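Local atomic coordinates of octopine dehydrogenase (PDB entry 3C7A), a protein that catalyses the NADH-dependent reductive condensation of L-arginine with pyruvate to give D-octopine, and the reverse oxidation with NAD+. Residues Y105-D108 and S109-I112; T73-P76 and E77-I80; D271-D274 and I275-Y279; E281-H284 and E285-Q288. One frame throughout, in Å; residues are numbered along the deposited sequence.

Contact 1: Y105-D108 and S109-I112; sequences YVQD and SALI. With EDO (1,2-ethanediol), chain D.
A type I beta turn runs from Gln107 to Ala110, closed by a weak hydrogen bond in which Ala110 N gives to Gln107 O at 3.3 Å. At the ends of the turn the methyl CG2 of Val106 meets Ala110 CB at 3.8 Å, an apolar touch between the residue before the turn and its last member. Gln107 CG sits between its backbone N and carbonyl carbon (chi1 70°), and the chain runs on extended, which brings the amide alongside Ser109, with OE1 3.7 Å from Ser109 OG. A water bridges the two residues: it donates to Gln107 OE1 and, at 3.2 Å, accepts from Ser109 N, an amide at the outer corner of the turn. The turn connects helix 95-102 to strand 111-114 of the parallel, Rossmann-type part of the sheet, the ordinary helix-to-strand return of such a fold. Gln107 NE2 reaches back to Ala83 O, just ahead of the neighbouring strand 85-88; a leucine here would probably leave that carbonyl and the bridging water without their amide partner. The carboxylate of Asp108 is engaged outside the turn, OD1 forming a salt bridge with Lys132, while its backbone N gives a weak bond to an ethanediol oxygen, O2, at 3.5 Å.

Contact 2: T73-P76 and E77-I80; sequences TKDP and EIAI
Asp75 lays its carboxylate over the first turn of helix 76-80, with OD1 facing the backbone N of Glu77 and OD2 against the CD1 methyl of Ile78, 3.7 Å away. It is the N-cap residue. With CG anti to the backbone N (chi1 -172°), the carboxylate swings forward over the helix start, and Glu77 N gives a hydrogen bond to Asp75 OD1 of 3.1 Å, the donor lying 46° out of the carboxylate plane. The side chains of Asp75 and Ile78 cross at about a right angle, whereas Asp75 and Glu77 run side by side, pointing the same way. Between these two acids a water donates to both, to Asp75 OD2 at 2.9 Å and to Glu77 OE1 at 2.7 Å. The approach to the cap is itself fixed: Thr73 OG1 accepts from Asp75 N at 3.1 Å in a nearly straight bond (169°), an ST turn leading from strand 71-73 into the helix. Backbone bonds then take over, weakly from Ala79 N to Asp75 O and more firmly from Ile80 N to Pro76 O. A leucine in place of Asp75 would probably leave Glu77 N without its capping acceptor and the water with one partner fewer. The carboxylate thus serves a first-turn amide at the positive end of the helix dipole, which probably favours its charged form, and the shared water is likely to ease the proximity of two like charges, whose nearest oxygens, Asp75 OD1 and Glu77 OE1, are 4.8 Å apart.

Contact 3: D271-D274 and I275-Y279; sequences DVKD and IYQWY
Lys273 and Gln277 cross at about a right angle, the lysine's methylene CD lying 3.7 Å from the amide NE2 of Gln277. The lysine gets there by a bend: CG stands between its backbone N and carbonyl carbon, and chi3 of 91° turns the chain across the end of the glutamine. Both polar ends continue to Glu281, one turn further along the helix, where Lys273 NZ forms a long, weak ion pair and Gln277 NE2 a weak hydrogen bond. The other arm of the Gln277 amide faces Asp274. Two waters lie between Gln277 OE1 and Asp274 OD2; one, 2.8 Å from OE1, also accepts from Asp274 N. Further along the helix, Trp278 and Tyr279 meet as neighbours in sequence, with Trp278 CZ3 placed over the centre of the tyrosine ring, 4.0 Å above its plane, while Tyr279 CD2 lies at the edge of the indole. The first turn closes where Trp278 N gives to Asp274 O at 3.2 Å. Lys273 also packs on Met206, an L-arginine-binding residue, which places the turn close to the substrate site. The whole is a helix N-terminus of the alpha-helical domain, with Asp274 at the N-cap position but its carboxylate bound to water instead of capping a first-turn amide.

Contact 4: E281-H284 and E285-Q288; sequences EYYH and EDIQ
With chi1 of -64° placing CG1 of Ile287 beside its backbone N, and an extended second torsion, the CD1 methyl is carried back to Tyr283, 3.8 Å from its CB. Tyr283 likewise holds CG beside the backbone N (chi1 -81°), which leaves its ring running past Asp286. The carboxylate comes to the ring at its edge, near the ring plane, with OD2 4.1 Å from CD1; this is loose contact between two flat groups whose planes stand 53° apart. The backbone folds tightly round Tyr283 O, which takes two amides: Asp286 N at 3.1 Å, from well above the carbonyl plane, and Ile287 N, weakly, at 3.3 Å. One carbonyl thus serves two donors where the helical pattern gives out, Tyr283 being the first residue to leave helical backbone angles. A water also links two carbonyls of the bend, donating to His284 O at 2.9 Å and to Ile287 O at 3.0 Å. The imidazole of His284 turns back along the chain, so that Glu281 O lies at its edge. This bend takes the chain from helix 275-282 into the loop before helix 293-298. The chain just after that second helix returns to pack against the bend: Tyr283 touches Asn300 and Ser302, Ile287 packs on Thr299, and Asp286 shares backbone hydrogen bonding with Lys301.

How the contacts relate
Contacts 1 and 2 belong to the nucleotide-binding part of the chain, contacts 3 and 4 to the alpha-helical domain, and centres of the two pairs lie about 36 to 46 Å apart. Within each pair there is touch: Tyr105 of contact 1 packs on Glu77 and Ile80 of contact 2, while contacts 3 and 4 share helix 275-282, one at its start and one at its end. None is deep core. Contacts 1 and 2 are partly buried, contacts 3 and 4 lie at the surface. Both helix starts carry an N-cap aspartate, capping directly in contact 2 but held by water in contact 3; turn carbonyls govern contacts 1 and 4.

Contact 1: Y105-D108 and S109-I112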
loop_
_atom_site.group_PDB
_atom_site.type_symbol
_atom_site.label_atom_id
_atom_site.label_comp_id
_atom_site.label_asym_id
_atom_site.label_seq_id
_atom_site.Cartn_x
_atom_site.Cartn_y
_atom_site.Cartn_z
ATOM N N TYR A 105 23.293 -9.725 2.266
ATOM C CA TYR A 105 22.999 -11.152 2.475
ATOM C C TYR A 105 22.037 -11.806 1.463
ATOM O O TYR A 105 21.923 -13.034 1.427
ATOM C CB TYR A 105 22.506 -11.392 3.915
ATOM C CG TYR A 105 23.427 -10.837 4.988
ATOM C CD1 TYR A 105 24.632 -11.472 5.299
ATOM C CD2 TYR A 105 23.092 -9.679 5.692
ATOM C CE1 TYR A 105 25.482 -10.965 6.282
ATOM C CE2 TYR A 105 23.934 -9.163 6.679
ATOM C CZ TYR A 105 25.128 -9.812 6.967
ATOM O OH TYR A 105 25.968 -9.311 7.938
ATOM N N VAL A 106 21.364 -10.997 0.646
ATOM C CA VAL A 106 20.350 -11.497 -0.300
ATOM C C VAL A 106 20.967 -12.133 -1.566
ATOM O O VAL A 106 21.896 -11.574 -2.159
ATOM C CB VAL A 106 19.300 -10.385 -0.649
ATOM C CG1 VAL A 106 19.953 -9.194 -1.358
ATOM C CG2 VAL A 106 18.137 -10.945 -1.468
ATOM N N GLN A 107 20.445 -13.297 -1.968
ATOM C CA GLN A 107 20.972 -14.036 -3.132
ATOM C C GLN A 107 20.360 -13.601 -4.477
ATOM O O GLN A 107 19.271 -13.020 -4.514
ATOM C CB GLN A 107 20.869 -15.562 -2.932
ATOM C CG GLN A 107 19.452 -16.157 -2.957
ATOM C CD GLN A 107 19.443 -17.687 -2.924
ATOM O OE1 GLN A 107 20.310 -18.341 -3.505
ATOM N NE2 GLN A 107 18.450 -18.259 -2.249
ATOM N N ASP A 108 21.071 -13.897 -5.568
ATOM C CA ASP A 108 20.666 -13.509 -6.929
ATOM C C ASP A 108 19.261 -13.975 -7.346
ATOM O O ASP A 108 18.548 -13.249 -8.043
ATOM C CB ASP A 108 21.697 -13.995 -7.963
ATOM C CG ASP A 108 22.911 -13.068 -8.091
ATOM O OD1 ASP A 108 23.025 -12.080 -7.332
ATOM O OD2 ASP A 108 23.764 -13.336 -8.967
ATOM N N SER A 109 18.869 -15.176 -6.916
ATOM C CA SER A 109 17.604 -15.783 -7.353
ATOM C C SER A 109 16.392 -15.510 -6.443
ATOM O O SER A 109 15.383 -16.218 -6.521
ATOM C CB SER A 109 17.785 -17.295 -7.564
ATOM O OG SER A 109 17.939 -17.980 -6.329
ATOM N N ALA A 110 16.479 -14.479 -5.604
ATOM C CA ALA A 110 15.411 -14.161 -4.646
ATOM C C ALA A 110 14.219 -13.411 -5.259
ATOM O O ALA A 110 14.377 -12.656 -6.223
ATOM C CB ALA A 110 15.979 -13.382 -3.463
ATOM N N LEU A 111 13.036 -13.634 -4.685
ATOM C CA LEU A 111 11.808 -12.917 -5.052
ATOM C C LEU A 111 11.356 -12.002 -3.903
ATOM O O LEU A 111 11.043 -12.479 -2.809
ATOM C CB LEU A 111 10.695 -13.913 -5.422
ATOM C CG LEU A 111 9.267 -13.417 -5.704
ATOM C CD1 LEU A 111 9.168 -12.673 -7.038
ATOM C CD2 LEU A 111 8.279 -14.575 -5.671
ATOM N N ILE A 112 11.323 -10.695 -4.167
ATOM C CA ILE A 112 10.982 -9.678 -3.157
ATOM C C ILE A 112 9.547 -9.152 -3.354
ATOM O O ILE A 112 9.202 -8.682 -4.441
ATOM C CB ILE A 112 12.011 -8.507 -3.167
ATOM C CG1 ILE A 112 13.442 -9.053 -3.033
ATOM C CG2 ILE A 112 11.699 -7.485 -2.063
ATOM C CD1 ILE A 112 14.548 -8.038 -3.301
HETATM C C1 EDO D . 24.730 -14.004 -3.847
HETATM O O1 EDO D . 25.968 -14.012 -3.127
HETATM C C2 EDO D . 24.960 -14.489 -5.273
HETATM O O2 EDO D . 24.092 -15.594 -5.547
HETATM O O HOH W 1 21.230 -17.366 -6.478
#

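Contact 2: T73-P76 and E77-I80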
loop_
_atom_site.group_PDB
_atom_site.type_symbol
_atom_site.label_atom_id
_atom_site.label_comp_id
_atom_site.label_asym_id
_atom_site.label_seq_id
_atom_site.Cartn_x
_atom_site.Cartn_y
_atom_site.Cartn_z
ATOM N N THR A 73 13.846 -13.402 15.377
ATOM C CA THR A 73 15.107 -12.709 15.690
ATOM C C THR A 73 15.218 -11.276 15.133
ATOM O O THR A 73 14.376 -10.836 14.344
ATOM C CB THR A 73 16.332 -13.555 15.218
ATOM O OG1 THR A 73 17.554 -12.900 15.580
ATOM C CG2 THR A 73 16.302 -13.775 13.702
ATOM N N LYS A 74 16.263 -10.561 15.558
ATOM C CA LYS A 74 16.591 -9.235 15.019
ATOM C C LYS A 74 17.868 -9.233 14.159
ATOM O O LYS A 74 18.263 -8.187 13.631
ATOM C CB LYS A 74 16.696 -8.193 16.145
ATOM C CG LYS A 74 17.958 -8.288 17.006
ATOM C CD LYS A 74 18.161 -7.018 17.826
ATOM C CE LYS A 74 19.450 -7.062 18.636
ATOM N NZ LYS A 74 19.382 -8.021 19.778
ATOM N N ASP A 75 18.497 -10.402 14.025
ATOM C CA ASP A 75 19.753 -10.561 13.280
ATOM C C ASP A 75 19.486 -10.920 11.808
ATOM O O ASP A 75 18.967 -12.001 11.520
ATOM C CB ASP A 75 20.623 -11.637 13.956
ATOM C CG ASP A 75 22.038 -11.735 13.375
ATOM O OD1 ASP A 75 22.333 -11.128 12.321
ATOM O OD2 ASP A 75 22.867 -12.443 13.987
ATOM N N PRO A 76 19.839 -10.008 10.873
ATOM C CA PRO A 76 19.624 -10.222 9.433
ATOM C C PRO A 76 20.463 -11.344 8.802
ATOM O O PRO A 76 20.057 -11.901 7.779
ATOM C CB PRO A 76 20.000 -8.870 8.816
ATOM C CG PRO A 76 20.935 -8.253 9.791
ATOM C CD PRO A 76 20.454 -8.693 11.142
ATOM N N GLU A 77 21.614 -11.665 9.395
ATOM C CA GLU A 77 22.488 -12.724 8.866
ATOM C C GLU A 77 21.853 -14.116 8.985
ATOM O O GLU A 77 22.040 -14.966 8.111
ATOM C CB GLU A 77 23.869 -12.693 9.541
ATOM C CG GLU A 77 24.927 -13.563 8.848
ATOM C CD GLU A 77 26.314 -13.458 9.470
ATOM O OE1 GLU A 77 26.431 -13.060 10.651
ATOM O OE2 GLU A 77 27.297 -13.788 8.773
ATOM N N ILE A 78 21.103 -14.335 10.063
ATOM C CA ILE A 78 20.387 -15.595 10.279
ATOM C C ILE A 78 19.105 -15.677 9.434
ATOM O O ILE A 78 18.809 -16.720 8.841
ATOM C CB ILE A 78 20.064 -15.813 11.787
ATOM C CG1 ILE A 78 21.361 -15.909 12.604
ATOM C CG2 ILE A 78 19.196 -17.064 11.997
ATOM C CD1 ILE A 78 21.175 -15.763 14.107
ATOM N N ALA A 79 18.363 -14.572 9.372
ATOM C CA ALA A 79 17.036 -14.543 8.742
ATOM C C ALA A 79 17.033 -14.529 7.206
ATOM O O ALA A 79 16.179 -15.171 6.585
ATOM C CB ALA A 79 16.220 -13.370 9.284
ATOM N N ILE A 80 17.975 -13.801 6.606
ATOM C CA ILE A 80 17.985 -13.564 5.153
ATOM C C ILE A 80 18.808 -14.584 4.345
ATOM O O ILE A 80 18.462 -14.886 3.197
ATOM C CB ILE A 80 18.440 -12.103 4.812
ATOM C CG1 ILE A 80 17.502 -11.060 5.451
ATOM C CG2 ILE A 80 18.568 -11.880 3.293
ATOM C CD1 ILE A 80 16.097 -10.965 4.836
HETATM O O HOH W 2 25.094 -13.868 12.865
#

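Contact 3: D271-D274 and I275-Y279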
loop_
_atom_site.group_PDB
_atom_site.type_symbol
_atom_site.label_atom_id
_atom_site.label_comp_id
_atom_site.label_asym_id
_atom_site.label_seq_id
_atom_site.Cartn_x
_atom_site.Cartn_y
_atom_site.Cartn_z
ATOM N N ASP A 271 -5.690 -0.885 -19.183
ATOM C CA ASP A 271 -6.576 -1.257 -18.062
ATOM C C ASP A 271 -6.791 -0.169 -16.931
ATOM O O ASP A 271 -7.474 -0.400 -15.979
ATOM C CB ASP A 271 -6.168 -2.627 -17.455
ATOM C CG ASP A 271 -6.635 -3.856 -18.292
ATOM O OD1 ASP A 271 -7.107 -3.703 -19.385
ATOM O OD2 ASP A 271 -6.521 -4.986 -17.848
ATOM N N VAL A 272 -6.156 0.975 -17.068
ATOM C CA VAL A 272 -6.496 2.168 -16.297
ATOM C C VAL A 272 -7.918 2.714 -16.644
ATOM O O VAL A 272 -8.168 3.074 -17.762
ATOM C CB VAL A 272 -5.413 3.306 -16.440
ATOM C CG1 VAL A 272 -5.845 4.607 -15.755
ATOM C CG2 VAL A 272 -4.005 2.881 -15.964
ATOM N N LYS A 273 -8.793 2.761 -15.639
ATOM C CA LYS A 273 -10.241 3.070 -15.781
ATOM C C LYS A 273 -10.921 4.205 -14.933
ATOM O O LYS A 273 -10.394 4.633 -13.937
ATOM C CB LYS A 273 -11.080 1.807 -15.740
ATOM C CG LYS A 273 -11.102 1.059 -14.434
ATOM C CD LYS A 273 -11.802 -0.322 -14.564
ATOM C CE LYS A 273 -10.889 -1.430 -14.888
ATOM N NZ LYS A 273 -11.398 -2.770 -14.788
ATOM N N ASP A 274 -12.096 4.671 -15.365
ATOM C CA ASP A 274 -12.862 5.649 -14.581
ATOM C C ASP A 274 -13.243 5.070 -13.214
ATOM O O ASP A 274 -13.513 3.869 -13.097
ATOM C CB ASP A 274 -14.147 6.054 -15.321
ATOM C CG ASP A 274 -13.882 6.677 -16.686
ATOM O OD1 ASP A 274 -13.300 7.780 -16.748
ATOM O OD2 ASP A 274 -14.281 6.069 -17.703
ATOM N N ILE A 275 -13.274 5.927 -12.194
ATOM C CA ILE A 275 -13.659 5.518 -10.835
ATOM C C ILE A 275 -15.141 5.104 -10.732
ATOM O O ILE A 275 -15.489 4.231 -9.932
ATOM C CB ILE A 275 -13.268 6.595 -9.759
ATOM C CG1 ILE A 275 -13.396 6.028 -8.337
ATOM C CG2 ILE A 275 -14.057 7.905 -9.952
ATOM C CD1 ILE A 275 -12.605 6.788 -7.276
ATOM N N TYR A 276 -15.996 5.718 -11.552
ATOM C CA TYR A 276 -17.420 5.362 -11.626
ATOM C C TYR A 276 -17.615 3.944 -12.174
ATOM O O TYR A 276 -18.485 3.205 -11.704
ATOM C CB TYR A 276 -18.189 6.392 -12.468
ATOM C CG TYR A 276 -19.654 6.068 -12.724
ATOM C CD1 TYR A 276 -20.611 6.203 -11.715
ATOM C CD2 TYR A 276 -20.083 5.649 -13.986
ATOM C CE1 TYR A 276 -21.958 5.913 -11.952
ATOM C CE2 TYR A 276 -21.426 5.359 -14.233
ATOM C CZ TYR A 276 -22.357 5.493 -13.213
ATOM O OH TYR A 276 -23.683 5.206 -13.457
ATOM N N GLN A 277 -16.797 3.576 -13.161
ATOM C CA GLN A 277 -16.789 2.225 -13.729
ATOM C C GLN A 277 -16.341 1.185 -12.695
ATOM O O GLN A 277 -16.880 0.076 -12.653
ATOM C CB GLN A 277 -15.888 2.170 -14.971
ATOM C CG GLN A 277 -16.008 0.884 -15.792
ATOM C CD GLN A 277 -15.006 0.804 -16.938
ATOM O OE1 GLN A 277 -14.726 1.798 -17.610
ATOM N NE2 GLN A 277 -14.471 -0.390 -17.172
ATOM N N TRP A 278 -15.365 1.560 -11.865
ATOM C CA TRP A 278 -14.835 0.689 -10.809
ATOM C C TRP A 278 -15.876 0.348 -9.735
ATOM O O TRP A 278 -15.971 -0.804 -9.308
ATOM C CB TRP A 278 -13.584 1.313 -10.169
ATOM C CG TRP A 278 -12.959 0.468 -9.086
ATOM C CD1 TRP A 278 -12.109 -0.588 -9.259
ATOM C CD2 TRP A 278 -13.137 0.610 -7.669
ATOM N NE1 TRP A 278 -11.749 -1.113 -8.040
ATOM C CE2 TRP A 278 -12.365 -0.397 -7.048
ATOM C CE3 TRP A 278 -13.875 1.490 -6.864
ATOM C CZ2 TRP A 278 -12.308 -0.550 -5.657
ATOM C CZ3 TRP A 278 -13.818 1.338 -5.480
ATOM C CH2 TRP A 278 -13.039 0.324 -4.892
ATOM N N TYR A 279 -16.648 1.350 -9.311
ATOM C CA TYR A 279 -17.676 1.173 -8.278
ATOM C C TYR A 279 -18.787 0.196 -8.675
ATOM O O TYR A 279 -19.219 -0.621 -7.857
ATOM C CB TYR A 279 -18.285 2.523 -7.873
ATOM C CG TYR A 279 -17.622 3.169 -6.672
ATOM C CD1 TYR A 279 -17.980 2.803 -5.373
ATOM C CD2 TYR A 279 -16.643 4.149 -6.832
ATOM C CE1 TYR A 279 -17.375 3.394 -4.263
ATOM C CE2 TYR A 279 -16.031 4.747 -5.728
ATOM C CZ TYR A 279 -16.403 4.364 -4.449
ATOM O OH TYR A 279 -15.804 4.951 -3.355
HETATM O O HOH W 3 -12.680 3.558 -18.379
HETATM O O HOH W 4 -16.034 4.313 -18.892
#

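Contact 4: E281-H284 and E285-Q288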
loop_
_atom_site.group_PDB
_atom_site.type_symbol
_atom_site.label_atom_id
_atom_site.label_comp_id
_atom_site.label_asym_id
_atom_site.label_seq_id
_atom_site.Cartn_x
_atom_site.Cartn_y
_atom_site.Cartn_z
ATOM N N GLU A 281 -18.627 -2.227 -10.959
ATOM C CA GLU A 281 -18.090 -3.568 -11.205
ATOM C C GLU A 281 -17.886 -4.400 -9.931
ATOM O O GLU A 281 -17.969 -5.631 -9.981
ATOM C CB GLU A 281 -16.767 -3.488 -11.981
ATOM C CG GLU A 281 -16.908 -3.212 -13.482
ATOM C CD GLU A 281 -15.566 -3.090 -14.206
ATOM O OE1 GLU A 281 -14.507 -3.081 -13.537
ATOM O OE2 GLU A 281 -15.569 -2.999 -15.452
ATOM N N TYR A 282 -17.641 -3.730 -8.802
ATOM C CA TYR A 282 -17.247 -4.394 -7.550
ATOM C C TYR A 282 -18.294 -4.301 -6.430
ATOM O O TYR A 282 -18.380 -5.187 -5.575
ATOM C CB TYR A 282 -15.897 -3.832 -7.068
ATOM C CG TYR A 282 -15.383 -4.409 -5.761
ATOM C CD1 TYR A 282 -14.766 -5.662 -5.722
ATOM C CD2 TYR A 282 -15.499 -3.696 -4.568
ATOM C CE1 TYR A 282 -14.289 -6.192 -4.523
ATOM C CE2 TYR A 282 -15.027 -4.217 -3.365
ATOM C CZ TYR A 282 -14.423 -5.463 -3.351
ATOM O OH TYR A 282 -13.954 -5.980 -2.165
ATOM N N TYR A 283 -19.072 -3.219 -6.423
ATOM C CA TYR A 283 -20.062 -2.992 -5.358
ATOM C C TYR A 283 -21.530 -3.141 -5.791
ATOM O O TYR A 283 -22.431 -2.650 -5.103
ATOM C CB TYR A 283 -19.854 -1.615 -4.709
ATOM C CG TYR A 283 -18.752 -1.549 -3.668
ATOM C CD1 TYR A 283 -18.855 -2.254 -2.466
ATOM C CD2 TYR A 283 -17.622 -0.758 -3.873
ATOM C CE1 TYR A 283 -17.850 -2.187 -1.503
ATOM C CE2 TYR A 283 -16.612 -0.682 -2.916
ATOM C CZ TYR A 283 -16.732 -1.400 -1.735
ATOM O OH TYR A 283 -15.736 -1.330 -0.786
ATOM N N HIS A 284 -21.771 -3.833 -6.904
ATOM C CA HIS A 284 -23.116 -3.916 -7.500
ATOM C C HIS A 284 -24.210 -4.484 -6.582
ATOM O O HIS A 284 -25.360 -4.040 -6.640
ATOM C CB HIS A 284 -23.083 -4.679 -8.832
ATOM C CG HIS A 284 -22.608 -6.094 -8.713
ATOM N ND1 HIS A 284 -23.447 -7.135 -8.372
ATOM C CD2 HIS A 284 -21.384 -6.643 -8.896
ATOM C CE1 HIS A 284 -22.757 -8.262 -8.345
ATOM N NE2 HIS A 284 -21.503 -7.991 -8.661
ATOM N N GLU A 285 -23.850 -5.450 -5.740
ATOM C CA GLU A 285 -24.815 -6.113 -4.858
ATOM C C GLU A 285 -25.220 -5.261 -3.644
ATOM O O GLU A 285 -26.247 -5.526 -3.012
ATOM C CB GLU A 285 -24.282 -7.479 -4.402
ATOM C CG GLU A 285 -25.375 -8.486 -4.035
ATOM C CD GLU A 285 -24.835 -9.794 -3.471
ATOM O OE1 GLU A 285 -23.703 -10.193 -3.826
ATOM O OE2 GLU A 285 -25.557 -10.431 -2.671
ATOM N N ASP A 286 -24.420 -4.239 -3.337
ATOM C CA ASP A 286 -24.640 -3.396 -2.155
ATOM C C ASP A 286 -25.258 -2.022 -2.454
ATOM O O ASP A 286 -25.730 -1.343 -1.539
ATOM C CB ASP A 286 -23.330 -3.223 -1.371
ATOM C CG ASP A 286 -22.840 -4.523 -0.749
ATOM O OD1 ASP A 286 -23.630 -5.200 -0.057
ATOM O OD2 ASP A 286 -21.653 -4.862 -0.943
ATOM N N ILE A 287 -25.254 -1.621 -3.725
ATOM C CA ILE A 287 -25.756 -0.302 -4.135
ATOM C C ILE A 287 -27.262 -0.324 -4.428
ATOM O O ILE A 287 -27.755 -1.218 -5.121
ATOM C CB ILE A 287 -24.967 0.254 -5.357
ATOM C CG1 ILE A 287 -23.499 0.499 -4.979
ATOM C CG2 ILE A 287 -25.601 1.544 -5.887
ATOM C CD1 ILE A 287 -22.555 0.636 -6.166
ATOM N N GLN A 288 -27.981 0.665 -3.893
ATOM C CA GLN A 288 -29.430 0.777 -4.079
ATOM C C GLN A 288 -29.797 1.544 -5.357
ATOM O O GLN A 288 -30.700 1.135 -6.091
ATOM C CB GLN A 288 -30.075 1.444 -2.857
ATOM C CG GLN A 288 -31.397 0.816 -2.399
ATOM C CD GLN A 288 -32.523 0.944 -3.416
ATOM O OE1 GLN A 288 -32.750 2.015 -3.985
ATOM N NE2 GLN A 288 -33.242 -0.152 -3.639
HETATM O O HOH W 5 -26.989 -2.060 -7.930
#